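Local structure of diacylglycerol kinase (Bacillus anthracis, 3S40) at residues H124-D129 with K218-T223; R89-I94 with H292-Y297. The protein probably phosphorylates diacylglycerol or a related lipid with a nucleoside triphosphate. All coordinates share one frame; numbering follows the deposited sequence.

Contact 1 (H124-D129 with K218-T223)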
loop_
_atom_site.group_PDB
_atom_site.type_symbol
_atom_site.label_atom_id
_atom_site.label_comp_id
_atom_site.label_asym_id
_atom_site.label_seq_id
_atom_site.Cartn_x
_atom_site.Cartn_y
_atom_site.Cartn_z
ATOM N N HIS A 124 13.221 2.919 -13.191
ATOM C CA HIS A 124 12.536 4.196 -12.938
ATOM C C HIS A 124 12.055 4.216 -11.502
ATOM O O HIS A 124 11.317 3.330 -11.067
ATOM C CB HIS A 124 11.355 4.362 -13.867
ATOM C CG HIS A 124 11.735 4.391 -15.311
ATOM N ND1 HIS A 124 12.676 5.264 -15.813
ATOM C CD2 HIS A 124 11.300 3.656 -16.364
ATOM C CE1 HIS A 124 12.810 5.061 -17.113
ATOM N NE2 HIS A 124 11.985 4.094 -17.473
ATOM N N VAL A 125 12.497 5.216 -10.756
ATOM C CA VAL A 125 12.328 5.201 -9.317
ATOM C C VAL A 125 11.712 6.507 -8.857
ATOM O O VAL A 125 12.019 7.570 -9.401
ATOM C CB VAL A 125 13.681 5.050 -8.616
ATOM C CG1 VAL A 125 13.513 5.276 -7.141
ATOM C CG2 VAL A 125 14.287 3.663 -8.900
ATOM N N LYS A 126 10.828 6.434 -7.872
ATOM C CA LYS A 126 10.254 7.652 -7.315
ATOM C C LYS A 126 10.046 7.515 -5.823
ATOM O O LYS A 126 9.964 6.393 -5.295
ATOM C CB LYS A 126 8.943 8.031 -8.008
ATOM C CG LYS A 126 7.765 7.146 -7.656
ATOM C CD LYS A 126 6.510 7.713 -8.301
ATOM C CE LYS A 126 5.260 7.042 -7.786
ATOM N NZ LYS A 126 4.075 7.940 -7.983
ATOM N N PRO A 127 9.987 8.659 -5.130
ATOM C CA PRO A 127 9.739 8.650 -3.685
ATOM C C PRO A 127 8.284 8.391 -3.423
ATOM O O PRO A 127 7.426 8.844 -4.181
ATOM C CB PRO A 127 10.143 10.066 -3.231
ATOM C CG PRO A 127 10.144 10.889 -4.454
ATOM C CD PRO A 127 10.377 9.988 -5.633
ATOM N N VAL A 128 8.017 7.655 -2.356
ATOM C CA VAL A 128 6.664 7.271 -2.005
ATOM C C VAL A 128 6.504 7.534 -0.523
ATOM O O VAL A 128 7.435 7.315 0.251
ATOM C CB VAL A 128 6.436 5.778 -2.327
ATOM C CG1 VAL A 128 5.130 5.278 -1.745
ATOM C CG2 VAL A 128 6.489 5.558 -3.843
ATOM N N ASP A 129 5.347 8.058 -0.131
ATOM C CA ASP A 129 5.104 8.372 1.276
ATOM C C ASP A 129 4.661 7.115 2.039
ATOM O O ASP A 129 4.019 6.232 1.467
ATOM C CB ASP A 129 4.022 9.468 1.428
ATOM C CG ASP A 129 4.295 10.716 0.563
ATOM O OD1 ASP A 129 5.477 10.981 0.210
ATOM O OD2 ASP A 129 3.312 11.433 0.240
ATOM N N LYS A 218 -3.381 9.977 -3.440
ATOM C CA LYS A 218 -2.098 9.801 -4.127
ATOM C C LYS A 218 -1.076 9.292 -3.128
ATOM O O LYS A 218 -1.072 9.743 -1.974
ATOM C CB LYS A 218 -1.569 11.126 -4.670
ATOM C CG LYS A 218 -2.421 11.798 -5.724
ATOM C CD LYS A 218 -2.282 11.118 -7.075
ATOM C CE LYS A 218 -3.112 11.873 -8.109
ATOM N NZ LYS A 218 -3.134 11.226 -9.455
ATOM N N CYS A 219 -0.195 8.381 -3.556
ATOM C CA CYS A 219 0.771 7.823 -2.611
ATOM C C CYS A 219 1.950 8.769 -2.326
ATOM O O CYS A 219 2.745 8.516 -1.418
ATOM C CB CYS A 219 1.313 6.473 -3.110
ATOM S SG CYS A 219 2.348 6.609 -4.605
ATOM N N ASP A 220 2.076 9.841 -3.108
ATOM C CA ASP A 220 3.253 10.716 -3.029
ATOM C C ASP A 220 2.940 12.228 -2.999
ATOM O O ASP A 220 3.802 13.045 -3.348
ATOM C CB ASP A 220 4.185 10.437 -4.215
ATOM C CG ASP A 220 3.497 10.656 -5.555
ATOM O OD1 ASP A 220 2.285 10.976 -5.548
ATOM O OD2 ASP A 220 4.155 10.506 -6.613
ATOM N N ASP A 221 1.729 12.611 -2.598
ATOM C CA ASP A 221 1.407 14.043 -2.546
ATOM C C ASP A 221 1.635 14.701 -1.173
ATOM O O ASP A 221 1.284 15.855 -0.965
ATOM C CB ASP A 221 0.004 14.328 -3.072
ATOM C CG ASP A 221 -1.100 13.822 -2.142
ATOM O OD1 ASP A 221 -2.284 14.038 -2.494
ATOM O OD2 ASP A 221 -0.792 13.209 -1.087
ATOM N N GLY A 222 2.241 13.968 -0.247
ATOM C CA GLY A 222 2.602 14.521 1.044
ATOM C C GLY A 222 1.467 14.661 2.043
ATOM O O GLY A 222 1.637 15.258 3.108
ATOM N N THR A 223 0.298 14.134 1.707
ATOM C CA THR A 223 -0.827 14.163 2.643
ATOM C C THR A 223 -1.545 12.826 2.642
ATOM O O THR A 223 -1.324 11.983 1.762
ATOM C CB THR A 223 -1.865 15.267 2.307
ATOM O OG1 THR A 223 -2.555 14.927 1.101
ATOM C CG2 THR A 223 -1.202 16.636 2.149
HETATM O O HOH W 1 6.971 10.823 -6.118
#

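Contact 2 (R89-I94 with H292-Y297)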
loop_
_atom_site.group_PDB
_atom_site.type_symbol
_atom_site.label_atom_id
_atom_site.label_comp_id
_atom_site.label_asym_id
_atom_site.label_seq_id
_atom_site.Cartn_x
_atom_site.Cartn_y
_atom_site.Cartn_z
ATOM N N ARG A 89 17.301 2.114 4.132
ATOM C CA ARG A 89 16.234 1.468 3.379
ATOM C C ARG A 89 16.511 1.512 1.880
ATOM O O ARG A 89 16.403 2.557 1.250
ATOM C CB ARG A 89 14.901 2.151 3.658
ATOM C CG ARG A 89 14.584 2.287 5.137
ATOM C CD ARG A 89 13.286 3.058 5.352
ATOM N NE ARG A 89 13.361 4.425 4.844
ATOM C CZ ARG A 89 13.970 5.435 5.463
ATOM N NH1 ARG A 89 14.598 5.250 6.616
ATOM N NH2 ARG A 89 13.974 6.639 4.909
ATOM N N PRO A 90 16.863 0.364 1.297
ATOM C CA PRO A 90 17.056 0.325 -0.158
ATOM C C PRO A 90 15.758 0.616 -0.926
ATOM O O PRO A 90 14.656 0.510 -0.397
ATOM C CB PRO A 90 17.484 -1.129 -0.426
ATOM C CG PRO A 90 16.934 -1.908 0.727
ATOM C CD PRO A 90 16.940 -0.966 1.925
ATOM N N THR A 91 15.922 0.958 -2.191
ATOM C CA THR A 91 14.832 0.962 -3.143
ATOM C C THR A 91 14.091 -0.367 -3.154
ATOM O O THR A 91 14.699 -1.458 -3.076
ATOM C CB THR A 91 15.354 1.274 -4.537
ATOM O OG1 THR A 91 15.990 2.555 -4.504
ATOM C CG2 THR A 91 14.199 1.308 -5.595
ATOM N N LEU A 92 12.770 -0.269 -3.241
ATOM C CA LEU A 92 11.908 -1.451 -3.245
ATOM C C LEU A 92 11.168 -1.574 -4.587
ATOM O O LEU A 92 10.837 -0.563 -5.223
ATOM C CB LEU A 92 10.925 -1.371 -2.064
ATOM C CG LEU A 92 10.002 -2.542 -1.723
ATOM C CD1 LEU A 92 10.799 -3.781 -1.312
ATOM C CD2 LEU A 92 9.033 -2.136 -0.612
ATOM N N ALA A 93 10.930 -2.808 -5.021
ATOM C CA ALA A 93 10.178 -3.085 -6.245
ATOM C C ALA A 93 9.257 -4.269 -5.998
ATOM O O ALA A 93 9.534 -5.107 -5.141
ATOM C CB ALA A 93 11.106 -3.351 -7.412
ATOM N N ILE A 94 8.150 -4.319 -6.730
ATOM C CA ILE A 94 7.144 -5.362 -6.533
ATOM C C ILE A 94 6.893 -6.066 -7.842
ATOM O O ILE A 94 6.708 -5.423 -8.860
ATOM C CB ILE A 94 5.784 -4.751 -6.072
ATOM C CG1 ILE A 94 5.955 -3.987 -4.754
ATOM C CG2 ILE A 94 4.708 -5.837 -5.951
ATOM C CD1 ILE A 94 4.716 -3.192 -4.372
ATOM N N HIS A 292 9.391 8.456 2.223
ATOM C CA HIS A 292 10.098 7.543 3.126
ATOM C C HIS A 292 10.710 6.357 2.383
ATOM O O HIS A 292 11.792 5.901 2.740
ATOM C CB HIS A 292 9.135 7.049 4.211
ATOM C CG HIS A 292 9.792 6.343 5.353
ATOM N ND1 HIS A 292 10.657 6.970 6.226
ATOM C CD2 HIS A 292 9.695 5.058 5.779
ATOM C CE1 HIS A 292 11.059 6.106 7.143
ATOM N NE2 HIS A 292 10.487 4.939 6.897
ATOM N N PHE A 293 10.012 5.852 1.368
ATOM C CA PHE A 293 10.567 4.822 0.497
ATOM C C PHE A 293 10.866 5.425 -0.853
ATOM O O PHE A 293 10.255 6.413 -1.253
ATOM C CB PHE A 293 9.570 3.672 0.267
ATOM C CG PHE A 293 9.404 2.750 1.454
ATOM C CD1 PHE A 293 10.388 2.648 2.419
ATOM C CD2 PHE A 293 8.262 1.963 1.579
ATOM C CE1 PHE A 293 10.235 1.773 3.502
ATOM C CE2 PHE A 293 8.102 1.103 2.662
ATOM C CZ PHE A 293 9.089 1.017 3.626
ATOM N N THR A 294 11.809 4.807 -1.548
ATOM C CA THR A 294 11.937 4.935 -2.987
ATOM C C THR A 294 11.484 3.609 -3.607
ATOM O O THR A 294 11.845 2.525 -3.125
ATOM C CB THR A 294 13.394 5.241 -3.409
ATOM O OG1 THR A 294 14.243 4.151 -3.022
ATOM C CG2 THR A 294 13.886 6.523 -2.733
HETATM N N MSE A 295 10.725 3.695 -4.695
HETATM C CA MSE A 295 10.184 2.512 -5.325
HETATM C C MSE A 295 10.305 2.556 -6.841
HETATM O O MSE A 295 10.229 3.615 -7.468
HETATM C CB MSE A 295 8.726 2.323 -4.899
HETATM C CG MSE A 295 8.562 2.350 -3.399
HETATM SE SE MSE A 295 6.970 1.470 -2.692
HETATM C CE MSE A 295 7.263 -0.351 -3.348
ATOM N N ILE A 296 10.504 1.386 -7.424
ATOM C CA ILE A 296 10.448 1.227 -8.866
ATOM C C ILE A 296 9.011 1.451 -9.309
ATOM O O ILE A 296 8.082 0.961 -8.676
ATOM C CB ILE A 296 10.867 -0.191 -9.288
ATOM C CG1 ILE A 296 12.364 -0.402 -9.043
ATOM C CG2 ILE A 296 10.516 -0.432 -10.767
ATOM C CD1 ILE A 296 13.276 0.401 -9.969
ATOM N N TYR A 297 8.815 2.166 -10.406
ATOM C CA TYR A 297 7.459 2.360 -10.889
ATOM C C TYR A 297 7.437 2.471 -12.409
ATOM O O TYR A 297 8.487 2.386 -13.063
ATOM C CB TYR A 297 6.846 3.618 -10.241
ATOM C CG TYR A 297 7.360 4.913 -10.848
ATOM C CD1 TYR A 297 6.523 5.717 -11.603
ATOM C CD2 TYR A 297 8.690 5.314 -10.677
ATOM C CE1 TYR A 297 6.977 6.899 -12.161
ATOM C CE2 TYR A 297 9.163 6.489 -11.229
ATOM C CZ TYR A 297 8.286 7.280 -11.978
ATOM O OH TYR A 297 8.707 8.451 -12.555
HETATM O O HOH W 2 13.096 2.880 0.111
HETATM O O HOH W 3 7.763 -2.089 -8.450
#

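Contact 1 (H124-D129 with K218-T223)
Asp129 lays its carboxylate over the turn formed by Cys219-Gly222, with OD2 3.3 Å from Asp220 CA. The same oxygen takes the N-H of Gly222 at 2.8 Å, met on its syn side and 18° out of the carboxylate plane. Asp129 OD1 accepts a hydrogen bond from the backbone N of Gly291, so both ends of this buried acid are engaged and its rotation is fixed. The backbone adds a second link, Asp129 N to Cys219 O at 2.9 Å. With CG beside its own backbone N (chi1 -51°), the Asp129 side chain leans over that carbonyl, and CG comes within 3.3 Å of Cys219 O.

Farther back on the strand, Lys126 reaches across with its chain extended beyond CG and puts NZ 2.9 Å from Asp220 OD2. In this salt bridge NZ meets OD2 from above the carboxylate plane, 60° out of it, and the two side chains cross at about a right angle. A water donating to both Pro127 O and Asp220 OD2 bridges the same oxygen back to the strand. On the apolar side, Val128 CG1 lies 4.2 Å from Cys219 SG, and Phe103 of helix 102-106 touches both residues.

Asp221 points its CB away from the strand; its OD1 pairs with Lys258, while OD2 accepts from Thr223 N in an Asx turn. Asp129 holds this Asx turn at Gly222 N and Lys126 holds the preceding Asp220; together they fasten the loop before strand 224-230 to strand 125-133, in the sheet that joins the kinase's two sequence families.

Contact 2 (R89-I94 with H292-Y297)
Leu92 and Met295 form a single parallel beta bridge between strand 91-96, an outermost strand of the parallel sheet in the diacylglycerol kinase catalytic region, and strand 284-296 of the antiparallel sheet. The short strand axes are 45° apart. Two backbone bonds make the bridge: Leu92 N to Thr294 O at 2.9 Å and Ile296 N to Leu92 O at 3.0 Å. Beyond it, waters take over as the strands diverge, one linking Pro90 O to Thr294 N and another Ile94 N to Ile296 O.

Side-chain hydroxyls add a polar link, Thr91 OG1 to Thr294 OG1 at 2.8 Å, with the two side chains crossing at about a right angle.

Apolar packing lies on two faces. The CE methyl of Met295, a selenomethionine here, is turned back by the bend at chi3 (60°); it sits 3.7 Å from Leu92 CD2 and also touches Ile94 CD1. Leu83 of helix 73-83 packs on Leu92 and Phe293. Ala93 CB meets Ile296 CG1 at 3.6 Å, and Ile296 also packs on Val125 of strand 125-133.

At the Arg89 end, a guanidinium-imidazole stack lies beside the classic beta bulge that His292 and Phe293 form opposite Val128. The Arg89 guanidinium lies flat on the His292 imidazole, centres 3.8 Å apart and planes 7° from parallel, while Arg89 CD reaches the edge of the Phe293 ring. Further hydrogen bonds hold both stacked groups: Arg89 NH1 to Leu86 O and His292 NE2 to Ala84 O. Side-on, Arg89 grips His292 O with two nitrogens, NE at 3.0 Å and NH2 at 3.2 Å, the latter on a carbonyl lone pair.

Overall arrangement
From the N terminus the chain first lays down the parallel sheet, ending in strand 91-96, which supplies one side of contact 2. Helices 102-106 and 113-120 follow, and strand 125-133 then supplies the first side of contact 1. The loop opened there closes at 218-223, and the chain goes on through strands 224-230 to 271-274 before strand 284-296 returns to close the longer loop of contact 2. Contact 1 is therefore nested inside contact 2. Strands 125-133 and 284-296 are antiparallel neighbours, and through them the two contacts, about 10 Å apart between centres, tie the parallel sheet to the loop before strand 224-230 of the second antiparallel sheet.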